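Local coordinates for putative amidohydrolase/peptidase (Burkholderia cenocepacia, PDB 4WJB), which probably hydrolyses carbon-nitrogen bonds other than peptide bonds, as a zinc-dependent amidohydrolase of the peptidase M20 family, at residues Met74-Ala79 with Glu189-Tyr194; Val231-Val236 with Ala317-Val322; Ile348-Asp353 with Leu414-Gln419. All coordinates share one frame; numbering follows the deposited sequence.

Interaction 1. Residues Met74-Ala79 with Glu189-Tyr194; sequences MGNVFA and EPVGGY
The backbones of M74 and V191 approach to 6.7 Å between CA atoms, and from there 74-78 and 191-194 run on at 51° to each other, with no hydrogen bond between them. V191 carries one end of the contact. Its CG2 meets the backbone N of M74 at 3.6 Å and the M74 CG at 3.9 Å. The M74 chain then folds back and carries SD and CE off from V191. The other V191 methyl, CG1, lies 3.9 Å from ND2 of N76. That is a packing contact. The N76 amide has its polar partners in S152, T139 and D72, which fix its rotation. At the other end Y194 and F78 reach in from opposite directions. The Y194 OH comes obliquely to the F78 ring, 3.7 Å from CE2. A chi1 of 60° turns the Y194 ring so that its hydroxyl reaches F78. R70 hydrogen-bonds the same hydroxyl. V155 of helix 151-157 touches both M74 and V191. The arrangement packs the loop before strand 198-204 against the start of strand 77-81, near one end of the mixed beta-sheet in the zinc-binding catalytic domain of M20 enzymes.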
loop_
_atom_site.group_PDB
_atom_site.type_symbol
_atom_site.label_atom_id
_atom_site.label_comp_id
_atom_site.label_asym_id
_atom_site.label_seq_id
_atom_site.Cartn_x
_atom_site.Cartn_y
_atom_site.Cartn_z
ATOM N N MET A 74 -23.585 25.770 -25.174
ATOM C CA MET A 74 -22.699 24.699 -24.732
ATOM C C MET A 74 -22.741 23.523 -25.703
ATOM O O MET A 74 -22.161 22.467 -25.440
ATOM C CB MET A 74 -23.065 24.237 -23.317
ATOM C CG MET A 74 -22.444 25.104 -22.227
ATOM S SD MET A 74 -20.630 25.075 -22.256
ATOM C CE MET A 74 -20.308 23.437 -21.594
ATOM N N GLY A 75 -23.428 23.716 -26.825
ATOM C CA GLY A 75 -23.517 22.696 -27.855
ATOM C C GLY A 75 -24.495 21.577 -27.546
ATOM O O GLY A 75 -24.514 20.557 -28.232
ATOM N N ASN A 76 -25.303 21.755 -26.505
ATOM C CA ASN A 76 -26.366 20.805 -26.222
ATOM C C ASN A 76 -27.363 20.804 -27.372
ATOM O O ASN A 76 -27.759 21.862 -27.858
ATOM C CB ASN A 76 -27.074 21.143 -24.913
ATOM C CG ASN A 76 -26.145 21.108 -23.720
ATOM O OD1 ASN A 76 -25.277 20.234 -23.613
ATOM N ND2 ASN A 76 -26.317 22.065 -22.814
ATOM N N VAL A 77 -27.752 19.614 -27.815
ATOM C CA VAL A 77 -28.644 19.491 -28.957
ATOM C C VAL A 77 -30.021 19.071 -28.478
ATOM O O VAL A 77 -30.152 18.068 -27.778
ATOM C CB VAL A 77 -28.107 18.471 -29.982
ATOM C CG1 VAL A 77 -29.007 18.414 -31.208
ATOM C CG2 VAL A 77 -26.679 18.832 -30.381
ATOM N N PHE A 78 -31.042 19.840 -28.856
ATOM C CA PHE A 78 -32.419 19.550 -28.464
ATOM C C PHE A 78 -33.283 19.325 -29.697
ATOM O O PHE A 78 -33.427 20.220 -30.524
ATOM C CB PHE A 78 -33.024 20.694 -27.636
ATOM C CG PHE A 78 -32.231 21.060 -26.420
ATOM C CD1 PHE A 78 -31.190 21.973 -26.506
ATOM C CD2 PHE A 78 -32.535 20.508 -25.185
ATOM C CE1 PHE A 78 -30.460 22.323 -25.383
ATOM C CE2 PHE A 78 -31.807 20.850 -24.060
ATOM C CZ PHE A 78 -30.765 21.761 -24.162
ATOM N N ALA A 79 -33.854 18.132 -29.814
ATOM C CA ALA A 79 -34.795 17.840 -30.888
ATOM C C ALA A 79 -36.206 17.890 -30.333
ATOM O O ALA A 79 -36.567 17.067 -29.497
ATOM C CB ALA A 79 -34.511 16.482 -31.495
ATOM N N GLU A 189 -28.796 29.328 -28.643
ATOM C CA GLU A 189 -29.772 29.272 -27.556
ATOM C C GLU A 189 -29.116 29.437 -26.192
ATOM O O GLU A 189 -27.989 28.983 -25.974
ATOM C CB GLU A 189 -30.553 27.954 -27.587
ATOM C CG GLU A 189 -31.341 27.700 -28.862
ATOM C CD GLU A 189 -32.510 28.653 -29.040
ATOM O OE1 GLU A 189 -33.017 29.194 -28.033
ATOM O OE2 GLU A 189 -32.914 28.865 -30.197
ATOM N N PRO A 190 -29.822 30.095 -25.266
ATOM C CA PRO A 190 -29.344 30.145 -23.885
ATOM C C PRO A 190 -29.264 28.735 -23.310
ATOM O O PRO A 190 -30.061 27.866 -23.687
ATOM C CB PRO A 190 -30.406 30.983 -23.166
ATOM C CG PRO A 190 -31.097 31.743 -24.247
ATOM C CD PRO A 190 -31.074 30.849 -25.447
ATOM N N VAL A 191 -28.297 28.507 -22.431
ATOM C CA VAL A 191 -28.136 27.210 -21.791
ATOM C C VAL A 191 -28.981 27.153 -20.522
ATOM O O VAL A 191 -28.677 27.824 -19.538
ATOM C CB VAL A 191 -26.660 26.925 -21.433
ATOM C CG1 VAL A 191 -26.506 25.492 -20.938
ATOM C CG2 VAL A 191 -25.755 27.171 -22.637
ATOM N N GLY A 192 -30.043 26.354 -20.544
ATOM C CA GLY A 192 -30.921 26.252 -19.390
ATOM C C GLY A 192 -31.665 27.547 -19.112
ATOM O O GLY A 192 -31.795 28.409 -19.991
ATOM N N GLY A 193 -32.165 27.677 -17.888
ATOM C CA GLY A 193 -32.845 28.889 -17.470
ATOM C C GLY A 193 -34.304 28.994 -17.887
ATOM O O GLY A 193 -34.885 30.077 -17.837
ATOM N N TYR A 194 -34.901 27.879 -18.300
ATOM C CA TYR A 194 -36.321 27.871 -18.664
ATOM C C TYR A 194 -37.030 26.692 -17.993
ATOM O O TYR A 194 -36.395 25.688 -17.685
ATOM C CB TYR A 194 -36.493 27.818 -20.190
ATOM C CG TYR A 194 -35.877 26.598 -20.827
ATOM C CD1 TYR A 194 -36.583 25.404 -20.916
ATOM C CD2 TYR A 194 -34.591 26.640 -21.345
ATOM C CE1 TYR A 194 -36.019 24.278 -21.495
ATOM C CE2 TYR A 194 -34.015 25.521 -21.922
ATOM C CZ TYR A 194 -34.732 24.344 -21.991
ATOM O OH TYR A 194 -34.168 23.238 -22.572
#

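Interaction 2. Residues Val231-Val236 with Ala317-Val322; sequences VTLTGV and AELARV
L319 packs on V231 and L233, mainly through CD1. This methyl is 4.0 Å from CG1 of V231 and 4.2 Å from CD2 of L233. The second methyl, CD2, also lies 4.2 Å from V231 CG1, so that one valine methyl meets both branches of the leucine. L319 reaches from the helix toward the strand, V231 and L233 reach from the strand toward the helix, and they pass side by side. With chi1 at -174° the L319 CG stands anti to its N, which carries both methyls toward the strand. V231 and L233 are two residues apart on the strand and point to the same side, toward the helix. All three side chains are buried, and the contact is purely apolar. This is helix-on-sheet packing in the M20 dimerisation domain, an alpha/beta sandwich in which helices cover one face of an antiparallel sheet. I332 of strand 329-342 touches both V231 and L319, and F296 of strand 289-302 touches V231 and L233. M258 of helix 251-268 packs on L319 and V322. On the helix itself, the backbone bond from V322 N to E318 O is 2.8 Å long. The strand is held by backbone pairing of V231 with F296 and of L233 with C294.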
loop_
_atom_site.group_PDB
_atom_site.type_symbol
_atom_site.label_atom_id
_atom_site.label_comp_id
_atom_site.label_asym_id
_atom_site.label_seq_id
_atom_site.Cartn_x
_atom_site.Cartn_y
_atom_site.Cartn_z
ATOM N N VAL A 231 -6.712 9.379 5.659
ATOM C CA VAL A 231 -6.318 9.014 7.009
ATOM C C VAL A 231 -4.829 8.702 7.074
ATOM O O VAL A 231 -4.323 7.894 6.297
ATOM C CB VAL A 231 -7.100 7.794 7.529
ATOM C CG1 VAL A 231 -6.600 7.403 8.916
ATOM C CG2 VAL A 231 -8.593 8.084 7.555
ATOM N N THR A 232 -4.134 9.355 7.997
ATOM C CA THR A 232 -2.724 9.066 8.228
ATOM C C THR A 232 -2.504 8.532 9.635
ATOM O O THR A 232 -2.837 9.190 10.620
ATOM C CB THR A 232 -1.843 10.309 8.014
ATOM O OG1 THR A 232 -1.866 10.671 6.630
ATOM C CG2 THR A 232 -0.407 10.019 8.424
ATOM N N LEU A 233 -1.955 7.325 9.721
ATOM C CA LEU A 233 -1.583 6.741 11.002
ATOM C C LEU A 233 -0.079 6.844 11.204
ATOM O O LEU A 233 0.698 6.513 10.309
ATOM C CB LEU A 233 -2.026 5.283 11.086
ATOM C CG LEU A 233 -3.532 5.048 11.165
ATOM C CD1 LEU A 233 -3.831 3.563 11.144
ATOM C CD2 LEU A 233 -4.089 5.696 12.418
ATOM N N THR A 234 0.325 7.309 12.382
ATOM C CA THR A 234 1.738 7.508 12.668
ATOM C C THR A 234 2.196 6.603 13.799
ATOM O O THR A 234 1.673 6.668 14.912
ATOM C CB THR A 234 2.039 8.966 13.033
ATOM O OG1 THR A 234 1.687 9.815 11.936
ATOM C CG2 THR A 234 3.522 9.141 13.356
ATOM N N GLY A 235 3.168 5.751 13.499
ATOM C CA GLY A 235 3.728 4.855 14.491
ATOM C C GLY A 235 5.214 5.070 14.656
ATOM O O GLY A 235 5.695 6.200 14.590
ATOM N N VAL A 236 5.944 3.980 14.869
ATOM C CA VAL A 236 7.381 4.061 15.083
ATOM C C VAL A 236 8.131 3.080 14.189
ATOM O O VAL A 236 7.922 1.869 14.278
ATOM C CB VAL A 236 7.743 3.774 16.554
ATOM C CG1 VAL A 236 9.250 3.825 16.755
ATOM C CG2 VAL A 236 7.045 4.760 17.476
ATOM N N ALA A 317 -15.191 7.736 15.313
ATOM C CA ALA A 317 -15.201 7.168 16.656
ATOM C C ALA A 317 -14.256 5.975 16.752
ATOM O O ALA A 317 -13.486 5.857 17.705
ATOM C CB ALA A 317 -16.612 6.759 17.054
ATOM N N GLU A 318 -14.313 5.096 15.757
ATOM C CA GLU A 318 -13.485 3.899 15.771
ATOM C C GLU A 318 -12.019 4.247 15.544
ATOM O O GLU A 318 -11.135 3.620 16.126
ATOM C CB GLU A 318 -13.960 2.894 14.724
ATOM C CG GLU A 318 -13.173 1.581 14.705
ATOM C CD GLU A 318 -13.370 0.739 15.958
ATOM O OE1 GLU A 318 -14.199 1.098 16.822
ATOM O OE2 GLU A 318 -12.693 -0.301 16.082
ATOM N N LEU A 319 -11.765 5.248 14.705
ATOM C CA LEU A 319 -10.401 5.707 14.475
ATOM C C LEU A 319 -9.773 6.167 15.790
ATOM O O LEU A 319 -8.629 5.824 16.097
ATOM C CB LEU A 319 -10.370 6.835 13.445
ATOM C CG LEU A 319 -8.970 7.294 13.034
ATOM C CD1 LEU A 319 -8.222 6.150 12.372
ATOM C CD2 LEU A 319 -9.032 8.503 12.113
ATOM N N ALA A 320 -10.538 6.928 16.569
ATOM C CA ALA A 320 -10.082 7.400 17.873
ATOM C C ALA A 320 -9.829 6.239 18.831
ATOM O O ALA A 320 -8.843 6.237 19.575
ATOM C CB ALA A 320 -11.092 8.360 18.468
ATOM N N ARG A 321 -10.724 5.257 18.809
ATOM C CA ARG A 321 -10.592 4.078 19.657
ATOM C C ARG A 321 -9.330 3.294 19.304
ATOM O O ARG A 321 -8.609 2.827 20.184
ATOM C CB ARG A 321 -11.824 3.177 19.525
ATOM C CG ARG A 321 -12.310 2.588 20.843
ATOM C CD ARG A 321 -12.856 1.182 20.658
ATOM N NE ARG A 321 -11.796 0.246 20.296
ATOM C CZ ARG A 321 -11.902 -0.681 19.350
ATOM N NH1 ARG A 321 -13.030 -0.806 18.664
ATOM N NH2 ARG A 321 -10.882 -1.487 19.090
ATOM N N VAL A 322 -9.065 3.161 18.009
ATOM C CA VAL A 322 -7.909 2.412 17.538
ATOM C C VAL A 322 -6.604 3.136 17.859
ATOM O O VAL A 322 -5.635 2.516 18.298
ATOM C CB VAL A 322 -7.997 2.146 16.022
ATOM C CG1 VAL A 322 -6.664 1.659 15.477
ATOM C CG2 VAL A 322 -9.092 1.133 15.734
#

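Interaction 3. Residues Ile348-Asp353 with Leu414-Gln419; sequences IDTVRD and LRAVLQ
T350 packs on A416 and Q419 where helix 345-357 meets helix 403-421, a helix-helix contact in the catalytic domain of the M20 family. The van der Waals part centres on one methyl. T350 CG2 sits 3.6 Å from CA of A416 and 3.9 Å from its CB. With chi1 at -63°, CG2 is anti to the T350 backbone N and OG1 lies beside it. The small A416 side chain lets the methyl come close to the helix backbone. Q419 reaches in from the opposite direction, extended beyond CG, and its OE1 lies 3.7 Å from the same methyl. Direct polar bonds between the two segments are absent. The T350 hydroxyl bonds instead to the backbone O of R346, one turn earlier. A salt bridge of 3.2 Å between R352 NH1 and D349 OD1 lies within the one helix and is not part of the contact. Water supplies the polar link between the helices: one molecule donates to the T350 backbone O at 2.8 Å and to Q419 OE1 at 2.7 Å.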
loop_
_atom_site.group_PDB
_atom_site.type_symbol
_atom_site.label_atom_id
_atom_site.label_comp_id
_atom_site.label_asym_id
_atom_site.label_seq_id
_atom_site.Cartn_x
_atom_site.Cartn_y
_atom_site.Cartn_z
ATOM N N ILE A 348 -40.336 9.041 -10.450
ATOM C CA ILE A 348 -40.051 7.692 -9.987
ATOM C C ILE A 348 -41.279 6.803 -10.101
ATOM O O ILE A 348 -41.213 5.715 -10.672
ATOM C CB ILE A 348 -39.567 7.696 -8.525
ATOM C CG1 ILE A 348 -38.206 8.389 -8.416
ATOM C CG2 ILE A 348 -39.518 6.284 -7.980
ATOM C CD1 ILE A 348 -37.775 8.659 -6.982
ATOM N N ASP A 349 -42.398 7.276 -9.559
ATOM C CA ASP A 349 -43.662 6.549 -9.646
ATOM C C ASP A 349 -44.108 6.345 -11.090
ATOM O O ASP A 349 -44.643 5.294 -11.438
ATOM C CB ASP A 349 -44.760 7.278 -8.863
ATOM C CG ASP A 349 -44.479 7.317 -7.372
ATOM O OD1 ASP A 349 -43.487 6.692 -6.938
ATOM O OD2 ASP A 349 -45.253 7.961 -6.634
ATOM N N THR A 350 -43.885 7.348 -11.930
ATOM C CA THR A 350 -44.256 7.248 -13.340
ATOM C C THR A 350 -43.482 6.121 -14.017
ATOM O O THR A 350 -44.047 5.331 -14.776
ATOM C CB THR A 350 -44.003 8.573 -14.082
ATOM O OG1 THR A 350 -44.843 9.593 -13.524
ATOM C CG2 THR A 350 -44.304 8.429 -15.566
ATOM N N VAL A 351 -42.189 6.040 -13.718
ATOM C CA VAL A 351 -41.338 4.980 -14.244
ATOM C C VAL A 351 -41.795 3.602 -13.762
ATOM O O VAL A 351 -41.963 2.678 -14.563
ATOM C CB VAL A 351 -39.860 5.194 -13.837
ATOM C CG1 VAL A 351 -39.035 3.940 -14.112
ATOM C CG2 VAL A 351 -39.279 6.399 -14.561
ATOM N N ARG A 352 -42.003 3.471 -12.455
ATOM C CA ARG A 352 -42.432 2.198 -11.888
ATOM C C ARG A 352 -43.778 1.770 -12.470
ATOM O O ARG A 352 -43.960 0.613 -12.848
ATOM C CB ARG A 352 -42.520 2.280 -10.364
ATOM C CG ARG A 352 -42.773 0.936 -9.706
ATOM C CD ARG A 352 -42.906 1.053 -8.194
ATOM N NE ARG A 352 -41.696 1.564 -7.557
ATOM C CZ ARG A 352 -41.568 2.798 -7.079
ATOM N NH1 ARG A 352 -42.578 3.654 -7.167
ATOM N NH2 ARG A 352 -40.431 3.176 -6.511
ATOM N N ASP A 353 -44.715 2.708 -12.547
ATOM C CA ASP A 353 -46.029 2.417 -13.106
ATOM C C ASP A 353 -45.918 1.960 -14.554
ATOM O O ASP A 353 -46.641 1.067 -14.985
ATOM C CB ASP A 353 -46.945 3.639 -13.006
ATOM C CG ASP A 353 -47.323 3.969 -11.571
ATOM O OD1 ASP A 353 -47.113 3.111 -10.686
ATOM O OD2 ASP A 353 -47.833 5.083 -11.329
ATOM N N LEU A 414 -40.885 5.369 -23.249
ATOM C CA LEU A 414 -42.022 5.781 -24.066
ATOM C C LEU A 414 -43.256 6.060 -23.210
ATOM O O LEU A 414 -43.882 7.107 -23.343
ATOM C CB LEU A 414 -42.337 4.711 -25.112
ATOM C CG LEU A 414 -43.652 4.881 -25.881
ATOM C CD1 LEU A 414 -43.690 6.204 -26.647
ATOM C CD2 LEU A 414 -43.895 3.700 -26.818
ATOM N N ARG A 415 -43.599 5.132 -22.323
ATOM C CA ARG A 415 -44.801 5.290 -21.508
ATOM C C ARG A 415 -44.656 6.388 -20.466
ATOM O O ARG A 415 -45.604 7.114 -20.194
ATOM C CB ARG A 415 -45.163 3.968 -20.828
ATOM C CG ARG A 415 -45.415 2.849 -21.814
ATOM C CD ARG A 415 -46.894 2.747 -22.163
ATOM N NE ARG A 415 -47.557 1.752 -21.322
ATOM C CZ ARG A 415 -48.060 0.602 -21.770
ATOM N NH1 ARG A 415 -48.623 -0.242 -20.920
ATOM N NH2 ARG A 415 -48.011 0.294 -23.064
ATOM N N ALA A 416 -43.469 6.491 -19.873
ATOM C CA ALA A 416 -43.185 7.547 -18.908
ATOM C C ALA A 416 -43.285 8.931 -19.551
ATOM O O ALA A 416 -43.940 9.831 -19.017
ATOM C CB ALA A 416 -41.802 7.346 -18.294
ATOM N N VAL A 417 -42.618 9.095 -20.691
ATOM C CA VAL A 417 -42.610 10.367 -21.404
ATOM C C VAL A 417 -44.017 10.720 -21.850
ATOM O O VAL A 417 -44.464 11.862 -21.704
ATOM C CB VAL A 417 -41.670 10.331 -22.625
ATOM C CG1 VAL A 417 -41.946 11.511 -23.558
ATOM C CG2 VAL A 417 -40.220 10.319 -22.167
ATOM N N LEU A 418 -44.718 9.723 -22.377
ATOM C CA LEU A 418 -46.086 9.914 -22.831
ATOM C C LEU A 418 -46.982 10.402 -21.694
ATOM O O LEU A 418 -47.694 11.386 -21.851
ATOM C CB LEU A 418 -46.643 8.621 -23.418
ATOM C CG LEU A 418 -48.071 8.728 -23.949
ATOM C CD1 LEU A 418 -48.175 9.861 -24.962
ATOM C CD2 LEU A 418 -48.517 7.411 -24.557
ATOM N N GLN A 419 -46.927 9.731 -20.544
ATOM C CA GLN A 419 -47.769 10.114 -19.410
ATOM C C GLN A 419 -47.501 11.554 -18.960
ATOM O O GLN A 419 -48.433 12.322 -18.725
ATOM C CB GLN A 419 -47.567 9.159 -18.229
ATOM C CG GLN A 419 -48.379 9.548 -17.003
ATOM C CD GLN A 419 -48.200 8.592 -15.843
ATOM O OE1 GLN A 419 -47.812 7.439 -16.024
ATOM N NE2 GLN A 419 -48.476 9.073 -14.637
HETATM O O HOH W 1 -46.153 5.374 -16.677
#

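The three contacts follow in series along the chain. Interactions 1 and 3 lie in the catalytic domain, with centres about 24 Å apart and nearest atoms about 10 Å apart. Interaction 2 lies in the dimerisation domain, its centre about 49 Å from each of the others and on the opposite side of the chain's centre. Strand 217-234 connects the two regions: its later part carries V231 and L233, while V219 near its start touches I348, V351 and R352 of interaction 3. The chain thus leaves the catalytic domain after interaction 1, builds interaction 2, and returns for interaction 3, as expected when one domain is inserted within another.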